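Local coordinates for thiamine-binding periplasmic protein (Escherichia coli, PDB 2QRY), which binds thiamine, thiamine phosphate and thiamine diphosphate with high affinity in the periplasm, as the solute-binding component of the ThiBPQ ABC transporter for thiamine import, at residues A79-G84 / E260-F265; L98-G103 / A250-A255; L147-Q152 / W186-K191; R155-D160 / G210-V215. All blocks are in the same frame, centred on the assembly; numbering follows the deposited sequence.

Contact 1. Residues A79-G84 / E260-F265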
loop_
_atom_site.group_PDB
_atom_site.type_symbol
_atom_site.label_atom_id
_atom_site.label_comp_id
_atom_site.label_asym_id
_atom_site.label_seq_id
_atom_site.Cartn_x
_atom_site.Cartn_y
_atom_site.Cartn_z
ATOM N N ALA A 79 -18.816 0.386 9.035
ATOM C CA ALA A 79 -17.505 0.959 9.303
ATOM C C ALA A 79 -17.564 2.405 9.792
ATOM O O ALA A 79 -18.389 3.199 9.342
ATOM C CB ALA A 79 -16.639 0.880 8.059
ATOM N N ASP A 80 -16.670 2.725 10.718
ATOM C CA ASP A 80 -16.544 4.067 11.276
ATOM C C ASP A 80 -15.324 4.697 10.607
ATOM O O ASP A 80 -15.278 5.900 10.358
ATOM C CB ASP A 80 -16.320 3.996 12.790
ATOM C CG ASP A 80 -17.508 3.407 13.534
ATOM O OD1 ASP A 80 -18.614 3.981 13.429
ATOM O OD2 ASP A 80 -17.336 2.381 14.226
ATOM N N VAL A 81 -14.337 3.859 10.314
ATOM C CA VAL A 81 -13.109 4.309 9.670
ATOM C C VAL A 81 -12.619 3.277 8.652
ATOM O O VAL A 81 -12.732 2.072 8.874
ATOM C CB VAL A 81 -11.963 4.515 10.701
ATOM C CG1 VAL A 81 -10.705 4.985 9.993
ATOM C CG2 VAL A 81 -12.373 5.517 11.754
ATOM N N VAL A 82 -12.090 3.755 7.530
ATOM C CA VAL A 82 -11.528 2.871 6.519
ATOM C C VAL A 82 -10.028 3.130 6.522
ATOM O O VAL A 82 -9.589 4.204 6.115
ATOM C CB VAL A 82 -12.070 3.170 5.107
ATOM C CG1 VAL A 82 -11.300 2.348 4.081
ATOM C CG2 VAL A 82 -13.559 2.848 5.037
ATOM N N LEU A 83 -9.252 2.158 6.992
ATOM C CA LEU A 83 -7.797 2.293 7.047
ATOM C C LEU A 83 -7.128 1.435 5.965
ATOM O O LEU A 83 -7.316 0.226 5.920
ATOM C CB LEU A 83 -7.293 1.878 8.429
ATOM C CG LEU A 83 -5.794 1.997 8.731
ATOM C CD1 LEU A 83 -5.594 2.280 10.225
ATOM C CD2 LEU A 83 -5.063 0.729 8.299
ATOM N N GLY A 84 -6.354 2.059 5.087
ATOM C CA GLY A 84 -5.706 1.279 4.055
ATOM C C GLY A 84 -5.921 1.743 2.629
ATOM O O GLY A 84 -5.591 1.020 1.702
ATOM N N GLU A 260 -16.936 11.272 17.210
ATOM C CA GLU A 260 -15.901 11.633 18.171
ATOM C C GLU A 260 -14.789 10.582 18.285
ATOM O O GLU A 260 -13.607 10.908 18.157
ATOM C CB GLU A 260 -16.535 11.885 19.544
ATOM C CG GLU A 260 -15.675 12.720 20.478
ATOM C CD GLU A 260 -16.354 13.015 21.805
ATOM O OE1 GLU A 260 -17.550 13.392 21.795
ATOM O OE2 GLU A 260 -15.689 12.884 22.856
ATOM N N LEU A 261 -15.163 9.328 18.531
ATOM C CA LEU A 261 -14.178 8.255 18.645
ATOM C C LEU A 261 -13.386 8.113 17.350
ATOM O O LEU A 261 -12.157 8.053 17.366
ATOM C CB LEU A 261 -14.858 6.920 18.945
ATOM C CG LEU A 261 -14.673 6.303 20.329
ATOM C CD1 LEU A 261 -15.145 4.856 20.281
ATOM C CD2 LEU A 261 -13.215 6.358 20.745
ATOM N N ALA A 262 -14.101 8.048 16.231
ATOM C CA ALA A 262 -13.468 7.907 14.925
ATOM C C ALA A 262 -12.355 8.931 14.773
ATOM O O ALA A 262 -11.263 8.621 14.287
ATOM C CB ALA A 262 -14.501 8.100 13.812
ATOM N N GLN A 263 -12.640 10.154 15.199
ATOM C CA GLN A 263 -11.677 11.235 15.095
ATOM C C GLN A 263 -10.547 11.124 16.112
ATOM O O GLN A 263 -9.430 11.576 15.854
ATOM C CB GLN A 263 -12.416 12.567 15.207
ATOM C CG GLN A 263 -13.500 12.654 14.146
ATOM C CD GLN A 263 -14.286 13.946 14.160
ATOM O OE1 GLN A 263 -14.880 14.320 15.173
ATOM N NE2 GLN A 263 -14.309 14.632 13.019
ATOM N N LYS A 264 -10.827 10.518 17.259
ATOM C CA LYS A 264 -9.788 10.348 18.260
ATOM C C LYS A 264 -8.852 9.256 17.758
ATOM O O LYS A 264 -7.668 9.231 18.090
ATOM C CB LYS A 264 -10.384 9.969 19.622
ATOM C CG LYS A 264 -11.253 11.065 20.226
ATOM C CD LYS A 264 -11.193 11.085 21.745
ATOM C CE LYS A 264 -11.838 9.860 22.373
ATOM N NZ LYS A 264 -11.807 9.949 23.869
ATOM N N PHE A 265 -9.391 8.354 16.944
ATOM C CA PHE A 265 -8.578 7.282 16.389
ATOM C C PHE A 265 -7.676 7.824 15.288
ATOM O O PHE A 265 -6.526 7.411 15.162
ATOM C CB PHE A 265 -9.456 6.163 15.833
ATOM C CG PHE A 265 -8.675 5.078 15.153
ATOM C CD1 PHE A 265 -8.424 5.136 13.786
ATOM C CD2 PHE A 265 -8.141 4.029 15.890
ATOM C CE1 PHE A 265 -7.650 4.168 13.168
ATOM C CE2 PHE A 265 -7.364 3.056 15.283
ATOM C CZ PHE A 265 -7.118 3.125 13.918
#
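Asp80 O, which lies 4.2 Å from Ala262 CB, has two donors: the backbone N-H of Thr253 and, more weakly, that residue's OG1. The Asp80 carboxylate is held separately, by Thr26 N and Ser256 OG. No hydrogen bond joins 79-84 to 260-265, so the helix meets the strand through hydrocarbon. Val81 divides its branches between two helix residues. CG2 sits 3.9 Å from Ala262 CB, while CG1, anti to the backbone N (chi1 -180°), lies 4.4 Å from Phe265 CD1. Leu83, two residues on and likewise directed at the helix, brings CD1 to 4.1 Å from Phe265 CE1. This methyl meets the ring at its edge, near the ring plane, and the two side chains cross at about a right angle. All five touching residues are buried. The axes of 81-84 and 260-265 approach to 10.1 Å with their directions 21° apart, the near-parallel packing of a helix on a strand in an alpha/beta domain. Strand 81-86 runs between strand 24-29, its parallel neighbour, and the antiparallel strand 243-252, while Phe47 of helix 40-48 meets the Phe265 ring edge-to-face.

Contact 2. Residues L98-G103 / A250-A255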
loop_
_atom_site.group_PDB
_atom_site.type_symbol
_atom_site.label_atom_id
_atom_site.label_comp_id
_atom_site.label_asym_id
_atom_site.label_seq_id
_atom_site.Cartn_x
_atom_site.Cartn_y
_atom_site.Cartn_z
ATOM N N LEU A 98 -18.724 9.606 0.958
ATOM C CA LEU A 98 -18.854 8.719 2.112
ATOM C C LEU A 98 -17.964 9.084 3.303
ATOM O O LEU A 98 -18.156 8.575 4.409
ATOM C CB LEU A 98 -18.568 7.271 1.690
ATOM C CG LEU A 98 -19.736 6.372 1.253
ATOM C CD1 LEU A 98 -20.642 7.090 0.285
ATOM C CD2 LEU A 98 -19.184 5.108 0.616
ATOM N N PHE A 99 -16.998 9.968 3.090
ATOM C CA PHE A 99 -16.099 10.353 4.173
ATOM C C PHE A 99 -16.309 11.758 4.704
ATOM O O PHE A 99 -16.692 12.660 3.969
ATOM C CB PHE A 99 -14.650 10.197 3.725
ATOM C CG PHE A 99 -14.313 8.811 3.274
ATOM C CD1 PHE A 99 -14.422 8.459 1.935
ATOM C CD2 PHE A 99 -13.919 7.844 4.195
ATOM C CE1 PHE A 99 -14.145 7.163 1.515
ATOM C CE2 PHE A 99 -13.642 6.548 3.788
ATOM C CZ PHE A 99 -13.754 6.206 2.443
ATOM N N ALA A 100 -16.052 11.937 5.995
ATOM C CA ALA A 100 -16.193 13.241 6.631
ATOM C C ALA A 100 -14.797 13.790 6.930
ATOM O O ALA A 100 -13.798 13.079 6.775
ATOM C CB ALA A 100 -16.987 13.109 7.915
ATOM N N LYS A 101 -14.723 15.052 7.345
ATOM C CA LYS A 101 -13.437 15.653 7.665
ATOM C C LYS A 101 -12.862 14.985 8.910
ATOM O O LYS A 101 -13.592 14.632 9.837
ATOM C CB LYS A 101 -13.594 17.165 7.860
ATOM C CG LYS A 101 -13.886 17.888 6.551
ATOM C CD LYS A 101 -14.169 19.366 6.749
ATOM C CE LYS A 101 -14.517 20.027 5.421
ATOM N NZ LYS A 101 -14.825 21.479 5.577
ATOM N N SER A 102 -11.548 14.797 8.914
ATOM C CA SER A 102 -10.865 14.131 10.015
ATOM C C SER A 102 -10.773 14.914 11.313
ATOM O O SER A 102 -10.838 14.336 12.398
ATOM C CB SER A 102 -9.450 13.756 9.585
ATOM O OG SER A 102 -8.698 14.922 9.286
ATOM N N GLY A 103 -10.605 16.226 11.206
ATOM C CA GLY A 103 -10.460 17.022 12.407
ATOM C C GLY A 103 -9.088 16.720 12.981
ATOM O O GLY A 103 -8.879 16.734 14.197
ATOM N N ALA A 250 -6.225 7.025 6.038
ATOM C CA ALA A 250 -7.419 6.589 6.736
ATOM C C ALA A 250 -8.363 7.794 6.815
ATOM O O ALA A 250 -7.918 8.946 6.760
ATOM C CB ALA A 250 -7.066 6.100 8.122
ATOM N N ALA A 251 -9.659 7.525 6.924
ATOM C CA ALA A 251 -10.651 8.584 7.025
ATOM C C ALA A 251 -11.893 8.056 7.733
ATOM O O ALA A 251 -12.169 6.850 7.709
ATOM C CB ALA A 251 -11.016 9.089 5.645
ATOM N N ARG A 252 -12.635 8.955 8.371
ATOM C CA ARG A 252 -13.845 8.564 9.074
ATOM C C ARG A 252 -15.016 8.703 8.108
ATOM O O ARG A 252 -15.013 9.574 7.239
ATOM C CB ARG A 252 -14.050 9.444 10.312
ATOM C CG ARG A 252 -14.525 10.871 10.050
ATOM C CD ARG A 252 -14.484 11.681 11.350
ATOM N NE ARG A 252 -15.503 12.732 11.431
ATOM C CZ ARG A 252 -16.818 12.511 11.390
ATOM N NH1 ARG A 252 -17.293 11.274 11.261
ATOM N NH2 ARG A 252 -17.665 13.527 11.493
ATOM N N THR A 253 -16.011 7.837 8.254
ATOM C CA THR A 253 -17.167 7.872 7.371
ATOM C C THR A 253 -18.163 8.933 7.800
ATOM O O THR A 253 -18.262 9.265 8.980
ATOM C CB THR A 253 -17.871 6.506 7.338
ATOM O OG1 THR A 253 -18.261 6.128 8.667
ATOM C CG2 THR A 253 -16.925 5.445 6.766
ATOM N N ALA A 254 -18.894 9.475 6.835
ATOM C CA ALA A 254 -19.895 10.491 7.136
ATOM C C ALA A 254 -21.049 9.860 7.914
ATOM O O ALA A 254 -21.644 10.499 8.782
ATOM C CB ALA A 254 -20.406 11.108 5.852
ATOM N N ALA A 255 -21.347 8.600 7.615
ATOM C CA ALA A 255 -22.436 7.885 8.280
ATOM C C ALA A 255 -22.075 7.310 9.655
ATOM O O ALA A 255 -22.914 6.695 10.320
ATOM C CB ALA A 255 -22.948 6.766 7.369
HETATM O O HOH W 1 -20.539 7.365 5.295
HETATM O O HOH W 2 -11.789 11.680 7.935
#
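Phe99 points away from 250-255 overall, yet its CB and one side of its ring still touch that segment. CB stands 3.6 Å from Arg252 O, an atom that also lies at the ring's edge, near its plane. With CG anti to the carbonyl carbon (chi1 -57°), the ring is carried along Ala251: CG is 4.1 Å from Ala251 CB, CD2 closes to 3.5 Å from the same methyl, and CE2 is about as far from it as CG. Beyond, the ring touches Val82 and Leu85 of strand 81-86 and meets Phe120 edge-to-face. The two backbones form a single beta bridge, Phe99 with Thr253, by which the loop after helix 90-96 is tied to the chain at the end of strand 243-252. Two nearly straight bonds define it: Ala254 N to Leu98 O, 2.7 Å with 166° at the hydrogen, and Ala100 N to Arg252 O, 2.9 Å with 168°. The first donor stands above the carbonyl plane of Leu98, whose oxygen also receives a bond from a water that accepts from Ala255 N. A second water links Ala100 O to Arg252 N in the same manner. The Arg252 guanidinium lies flat against Ala100, with Ala100 CB over the centre of one face and 3.5 Å from CZ. Arg252 NE comes to 3.1 Å from Lys101 O, a carbonyl that takes a hydrogen bond from Gln263 NE2 of helix 259-269.

Contact 3. Residues L147-Q152 / W186-K191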
loop_
_atom_site.group_PDB
_atom_site.type_symbol
_atom_site.label_atom_id
_atom_site.label_comp_id
_atom_site.label_asym_id
_atom_site.label_seq_id
_atom_site.Cartn_x
_atom_site.Cartn_y
_atom_site.Cartn_z
ATOM N N LEU A 147 13.138 -5.313 -17.106
ATOM C CA LEU A 147 12.288 -6.387 -16.607
ATOM C C LEU A 147 11.229 -6.768 -17.639
ATOM O O LEU A 147 10.933 -7.947 -17.827
ATOM C CB LEU A 147 11.611 -5.958 -15.300
ATOM C CG LEU A 147 10.544 -6.871 -14.685
ATOM C CD1 LEU A 147 10.220 -6.415 -13.270
ATOM C CD2 LEU A 147 9.283 -6.828 -15.525
ATOM N N VAL A 148 10.667 -5.764 -18.304
ATOM C CA VAL A 148 9.633 -5.984 -19.308
ATOM C C VAL A 148 10.160 -6.468 -20.658
ATOM O O VAL A 148 9.571 -7.346 -21.291
ATOM C CB VAL A 148 8.827 -4.683 -19.572
ATOM C CG1 VAL A 148 7.895 -4.880 -20.764
ATOM C CG2 VAL A 148 8.032 -4.285 -18.336
ATOM N N GLU A 149 11.277 -5.898 -21.091
ATOM C CA GLU A 149 11.837 -6.222 -22.397
ATOM C C GLU A 149 12.968 -7.244 -22.493
ATOM O O GLU A 149 13.197 -7.810 -23.563
ATOM C CB GLU A 149 12.251 -4.915 -23.070
ATOM C CG GLU A 149 11.055 -4.044 -23.414
ATOM C CD GLU A 149 11.413 -2.588 -23.597
ATOM O OE1 GLU A 149 12.479 -2.308 -24.191
ATOM O OE2 GLU A 149 10.621 -1.725 -23.153
ATOM N N SER A 150 13.663 -7.488 -21.388
ATOM C CA SER A 150 14.774 -8.438 -21.371
ATOM C C SER A 150 14.416 -9.793 -21.962
ATOM O O SER A 150 13.255 -10.197 -21.958
ATOM C CB SER A 150 15.275 -8.632 -19.937
ATOM O OG SER A 150 16.331 -9.569 -19.877
ATOM N N ASP A 151 15.428 -10.493 -22.463
ATOM C CA ASP A 151 15.236 -11.813 -23.050
ATOM C C ASP A 151 15.315 -12.865 -21.953
ATOM O O ASP A 151 14.993 -14.031 -22.177
ATOM C CB ASP A 151 16.309 -12.097 -24.101
ATOM C CG ASP A 151 16.470 -10.962 -25.089
ATOM O OD1 ASP A 151 16.932 -9.869 -24.674
ATOM O OD2 ASP A 151 16.132 -11.162 -26.278
ATOM N N GLN A 152 15.760 -12.452 -20.769
ATOM C CA GLN A 152 15.860 -13.363 -19.634
ATOM C C GLN A 152 14.454 -13.874 -19.312
ATOM O O GLN A 152 13.476 -13.139 -19.455
ATOM C CB GLN A 152 16.425 -12.627 -18.414
ATOM C CG GLN A 152 17.813 -12.014 -18.611
ATOM C CD GLN A 152 18.947 -12.928 -18.159
ATOM O OE1 GLN A 152 19.159 -14.006 -18.720
ATOM N NE2 GLN A 152 19.685 -12.494 -17.136
ATOM N N TRP A 186 2.799 -4.252 -21.555
ATOM C CA TRP A 186 2.050 -5.219 -20.769
ATOM C C TRP A 186 2.024 -6.599 -21.420
ATOM O O TRP A 186 2.117 -7.616 -20.727
ATOM C CB TRP A 186 0.619 -4.720 -20.514
ATOM C CG TRP A 186 0.510 -3.801 -19.310
ATOM C CD1 TRP A 186 0.148 -2.481 -19.306
ATOM C CD2 TRP A 186 0.786 -4.142 -17.945
ATOM N NE1 TRP A 186 0.186 -1.981 -18.023
ATOM C CE2 TRP A 186 0.576 -2.980 -17.172
ATOM C CE3 TRP A 186 1.192 -5.319 -17.303
ATOM C CZ2 TRP A 186 0.760 -2.961 -15.784
ATOM C CZ3 TRP A 186 1.375 -5.299 -15.925
ATOM C CH2 TRP A 186 1.158 -4.127 -15.180
ATOM N N GLN A 187 1.900 -6.649 -22.743
ATOM C CA GLN A 187 1.896 -7.945 -23.419
ATOM C C GLN A 187 3.226 -8.664 -23.189
ATOM O O GLN A 187 3.258 -9.877 -22.997
ATOM C CB GLN A 187 1.641 -7.779 -24.916
ATOM C CG GLN A 187 0.226 -7.325 -25.225
ATOM C CD GLN A 187 -0.017 -7.108 -26.703
ATOM O OE1 GLN A 187 0.192 -8.008 -27.520
ATOM N NE2 GLN A 187 -0.470 -5.908 -27.057
ATOM N N LYS A 188 4.318 -7.905 -23.189
ATOM C CA LYS A 188 5.643 -8.470 -22.966
ATOM C C LYS A 188 5.790 -8.946 -21.526
ATOM O O LYS A 188 6.409 -9.981 -21.276
ATOM C CB LYS A 188 6.736 -7.440 -23.273
ATOM C CG LYS A 188 6.833 -7.035 -24.735
ATOM C CD LYS A 188 7.881 -5.942 -24.925
ATOM C CE LYS A 188 7.963 -5.483 -26.378
ATOM N NZ LYS A 188 8.893 -4.323 -26.519
ATOM N N LEU A 189 5.226 -8.192 -20.582
ATOM C CA LEU A 189 5.312 -8.574 -19.174
ATOM C C LEU A 189 4.449 -9.807 -18.906
ATOM O O LEU A 189 4.778 -10.626 -18.054
ATOM C CB LEU A 189 4.848 -7.432 -18.261
ATOM C CG LEU A 189 5.660 -7.205 -16.975
ATOM C CD1 LEU A 189 4.935 -6.215 -16.069
ATOM C CD2 LEU A 189 5.873 -8.518 -16.245
ATOM N N ALA A 190 3.341 -9.927 -19.633
ATOM C CA ALA A 190 2.435 -11.062 -19.462
ATOM C C ALA A 190 3.137 -12.394 -19.719
ATOM O O ALA A 190 2.793 -13.407 -19.111
ATOM C CB ALA A 190 1.225 -10.916 -20.394
ATOM N N LYS A 191 4.124 -12.388 -20.614
ATOM C CA LYS A 191 4.871 -13.606 -20.948
ATOM C C LYS A 191 5.772 -14.067 -19.808
ATOM O O LYS A 191 6.190 -15.222 -19.765
ATOM C CB LYS A 191 5.732 -13.383 -22.194
ATOM C CG LYS A 191 4.962 -13.084 -23.464
ATOM C CD LYS A 191 5.926 -12.670 -24.570
ATOM C CE LYS A 191 5.190 -12.178 -25.805
ATOM N NZ LYS A 191 6.131 -11.503 -26.742
#
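Val148 and Leu189 bring the C-terminal turns of two helices, 144-149 and 182-190, against each other in the alpha/beta fold of the solute-binding protein. Their CA atoms are 5.0 Å apart, close enough for Lys188 CB to sit 3.5 Å from Val148 O. The apolar contacts come first. Leu147, whose CB does not point at the partner helix, swings its end round so that CD2 reaches 3.9 Å from Leu189 CD2. Val148 straddles two residues: CG2 is 4.0 Å from Leu189 CG, and CG1, anti to the backbone N (chi1 172°), is 3.8 Å from Lys188 CB, each pair of side chains crossing at about a right angle. Met174 of helix 165-178 touches both Val148 and Leu189. The extended Lys188 chain packs against the Glu149 methylene, crossing it at a slant with NZ 3.8 Å from Glu149 CG. As for polar groups, no hydrogen bond spans the segments. Any attraction between the charges is probably weak, Lys188 NZ being 4.6 Å from Glu149 OE2, beyond a salt bridge; that oxygen is hydrogen-bonded to Tyr178 OH. Lys192 NZ, just past the second segment, bonds to the carbonyl oxygens of Leu147 and Ser150. Where 147-152 leaves the helix, an ST turn shapes the chain: Ser150 OG accepts from Gln152 N at 3.1 Å, with 163° at the hydrogen.

Contact 4. Residues R155-D160 / G210-V215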
loop_
_atom_site.group_PDB
_atom_site.type_symbol
_atom_site.label_atom_id
_atom_site.label_comp_id
_atom_site.label_asym_id
_atom_site.label_seq_id
_atom_site.Cartn_x
_atom_site.Cartn_y
_atom_site.Cartn_z
ATOM N N ARG A 155 10.633 -14.987 -13.769
ATOM C CA ARG A 155 9.256 -15.298 -13.410
ATOM C C ARG A 155 8.774 -14.146 -12.529
ATOM O O ARG A 155 9.432 -13.778 -11.557
ATOM C CB ARG A 155 9.187 -16.599 -12.607
ATOM C CG ARG A 155 10.151 -17.681 -13.055
ATOM C CD ARG A 155 9.645 -18.445 -14.257
ATOM N NE ARG A 155 8.369 -19.106 -13.992
ATOM C CZ ARG A 155 8.123 -19.869 -12.931
ATOM N NH1 ARG A 155 9.070 -20.072 -12.018
ATOM N NH2 ARG A 155 6.929 -20.433 -12.787
ATOM N N VAL A 156 7.619 -13.588 -12.861
ATOM C CA VAL A 156 7.078 -12.478 -12.098
ATOM C C VAL A 156 5.658 -12.718 -11.603
ATOM O O VAL A 156 4.862 -13.372 -12.265
ATOM C CB VAL A 156 7.090 -11.187 -12.946
ATOM C CG1 VAL A 156 6.293 -10.096 -12.267
ATOM C CG2 VAL A 156 8.518 -10.724 -13.154
ATOM N N ILE A 157 5.363 -12.189 -10.421
ATOM C CA ILE A 157 4.031 -12.273 -9.834
ATOM C C ILE A 157 3.673 -10.879 -9.303
ATOM O O ILE A 157 4.511 -10.204 -8.709
ATOM C CB ILE A 157 3.974 -13.302 -8.670
ATOM C CG1 ILE A 157 3.997 -14.724 -9.238
ATOM C CG2 ILE A 157 2.702 -13.110 -7.850
ATOM C CD1 ILE A 157 4.017 -15.821 -8.191
ATOM N N TYR A 158 2.446 -10.433 -9.536
ATOM C CA TYR A 158 2.029 -9.128 -9.028
ATOM C C TYR A 158 0.541 -9.138 -8.708
ATOM O O TYR A 158 -0.124 -10.157 -8.894
ATOM C CB TYR A 158 2.387 -8.015 -10.027
ATOM C CG TYR A 158 1.672 -8.099 -11.355
ATOM C CD1 TYR A 158 0.442 -7.473 -11.548
ATOM C CD2 TYR A 158 2.220 -8.816 -12.419
ATOM C CE1 TYR A 158 -0.225 -7.559 -12.768
ATOM C CE2 TYR A 158 1.556 -8.907 -13.641
ATOM C CZ TYR A 158 0.338 -8.279 -13.807
ATOM O OH TYR A 158 -0.323 -8.379 -15.006
ATOM N N GLN A 159 0.018 -8.017 -8.216
ATOM C CA GLN A 159 -1.392 -7.942 -7.835
ATOM C C GLN A 159 -2.321 -7.252 -8.822
ATOM O O GLN A 159 -1.902 -6.436 -9.644
ATOM C CB GLN A 159 -1.540 -7.255 -6.473
ATOM C CG GLN A 159 -0.615 -7.780 -5.385
ATOM C CD GLN A 159 0.815 -7.330 -5.591
ATOM O OE1 GLN A 159 1.064 -6.195 -5.975
ATOM N NE2 GLN A 159 1.761 -8.216 -5.327
ATOM N N ASP A 160 -3.601 -7.586 -8.701
ATOM C CA ASP A 160 -4.656 -7.041 -9.539
ATOM C C ASP A 160 -4.889 -5.576 -9.175
ATOM O O ASP A 160 -5.213 -5.260 -8.034
ATOM C CB ASP A 160 -5.942 -7.836 -9.310
ATOM C CG ASP A 160 -7.025 -7.489 -10.305
ATOM O OD1 ASP A 160 -7.130 -6.304 -10.679
ATOM O OD2 ASP A 160 -7.785 -8.399 -10.701
ATOM N N GLY A 210 8.816 -19.874 -3.746
ATOM C CA GLY A 210 9.616 -20.138 -4.932
ATOM C C GLY A 210 8.899 -20.134 -6.272
ATOM O O GLY A 210 9.504 -20.453 -7.295
ATOM N N GLU A 211 7.623 -19.763 -6.289
ATOM C CA GLU A 211 6.866 -19.761 -7.535
ATOM C C GLU A 211 7.248 -18.673 -8.535
ATOM O O GLU A 211 6.768 -18.677 -9.671
ATOM C CB GLU A 211 5.369 -19.715 -7.237
ATOM C CG GLU A 211 4.942 -20.832 -6.293
ATOM C CD GLU A 211 3.575 -21.411 -6.615
ATOM O OE1 GLU A 211 3.073 -22.218 -5.799
ATOM O OE2 GLU A 211 3.006 -21.074 -7.679
ATOM N N SER A 212 8.112 -17.748 -8.130
ATOM C CA SER A 212 8.553 -16.702 -9.048
ATOM C C SER A 212 9.908 -16.127 -8.637
ATOM O O SER A 212 10.317 -16.234 -7.484
ATOM C CB SER A 212 7.502 -15.580 -9.154
ATOM O OG SER A 212 7.467 -14.765 -7.999
ATOM N N ASP A 213 10.604 -15.530 -9.600
ATOM C CA ASP A 213 11.908 -14.930 -9.354
ATOM C C ASP A 213 11.731 -13.545 -8.753
ATOM O O ASP A 213 12.585 -13.068 -8.006
ATOM C CB ASP A 213 12.696 -14.822 -10.660
ATOM C CG ASP A 213 12.981 -16.178 -11.286
ATOM O OD1 ASP A 213 13.618 -17.015 -10.619
ATOM O OD2 ASP A 213 12.575 -16.404 -12.448
ATOM N N LEU A 214 10.610 -12.907 -9.082
ATOM C CA LEU A 214 10.306 -11.570 -8.586
ATOM C C LEU A 214 8.821 -11.397 -8.273
ATOM O O LEU A 214 7.973 -12.074 -8.862
ATOM C CB LEU A 214 10.709 -10.529 -9.633
ATOM C CG LEU A 214 12.161 -10.501 -10.112
ATOM C CD1 LEU A 214 12.206 -10.468 -11.631
ATOM C CD2 LEU A 214 12.861 -9.291 -9.527
ATOM N N VAL A 215 8.527 -10.493 -7.336
ATOM C CA VAL A 215 7.155 -10.143 -6.948
ATOM C C VAL A 215 7.075 -8.655 -6.683
ATOM O O VAL A 215 7.989 -8.080 -6.080
ATOM C CB VAL A 215 6.672 -10.787 -5.630
ATOM C CG1 VAL A 215 5.996 -12.101 -5.910
ATOM C CG2 VAL A 215 7.833 -10.921 -4.648
#
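Val156 pairs with Leu214, and Ile157 with Val215, in a parallel beta ladder. Strand 156-159 lies between 193-197 and 214-218, the two parallel strands joined by helix 200-208 in a beta-alpha-beta crossover. The carbonyl of Arg155 opens the ladder: Leu214 N donates to Arg155 O at 2.9 Å, nearly along the C=O axis (172°), and Asp213 N adds a weak, bent bond. Leu214 O is also doubly engaged. It accepts from Ile157 N at 3.0 Å and from Ser212 OG at 2.9 Å, the two donors reaching it from opposite faces of the carbonyl plane. A chi1 of 74° sets Ser212 OG between its own backbone N and carbonyl carbon, from where it folds back onto that oxygen. CA-H...O contacts accompany these bonds, Val215 CA lying 3.2 Å from Ile157 O. On its other edge strand 156-159 makes backbone bonds to the neighbouring strand, Val156 with Val194 and Tyr158 with Thr197. At the exposed end, Glu211 O lies over one face of the Arg155 guanidinium, 3.6 Å from NH1. On the face towards helix 200-208, Ile157 and Val215 lie side by side, Ile157 CB 3.6 Å from Val215 CG1.

The four contacts form two clusters on opposite sides of the chain's centre, consistent with the two lobes of a periplasmic binding protein closing on ligand between them. Contacts 1 and 2 have centres about 7 Å apart, and their strands, 81-86 in contact 1 and 243-252 in contact 2, are antiparallel neighbours in one sheet; Thr253 OG1 lies 3.0 Å from Ala79 O, a probable hydrogen bond. In the other cluster, contacts 3 and 4 are centred about 13 Å apart and meet where Trp186 CZ3 is 3.6 Å from Tyr158 OH. Centres of contacts 1 and 3 are about 42 Å apart. The side chains of Leu83 (contact 1) and Val215 (contact 4) each lie about 9 Å from thiamin phosphate, too far to touch it.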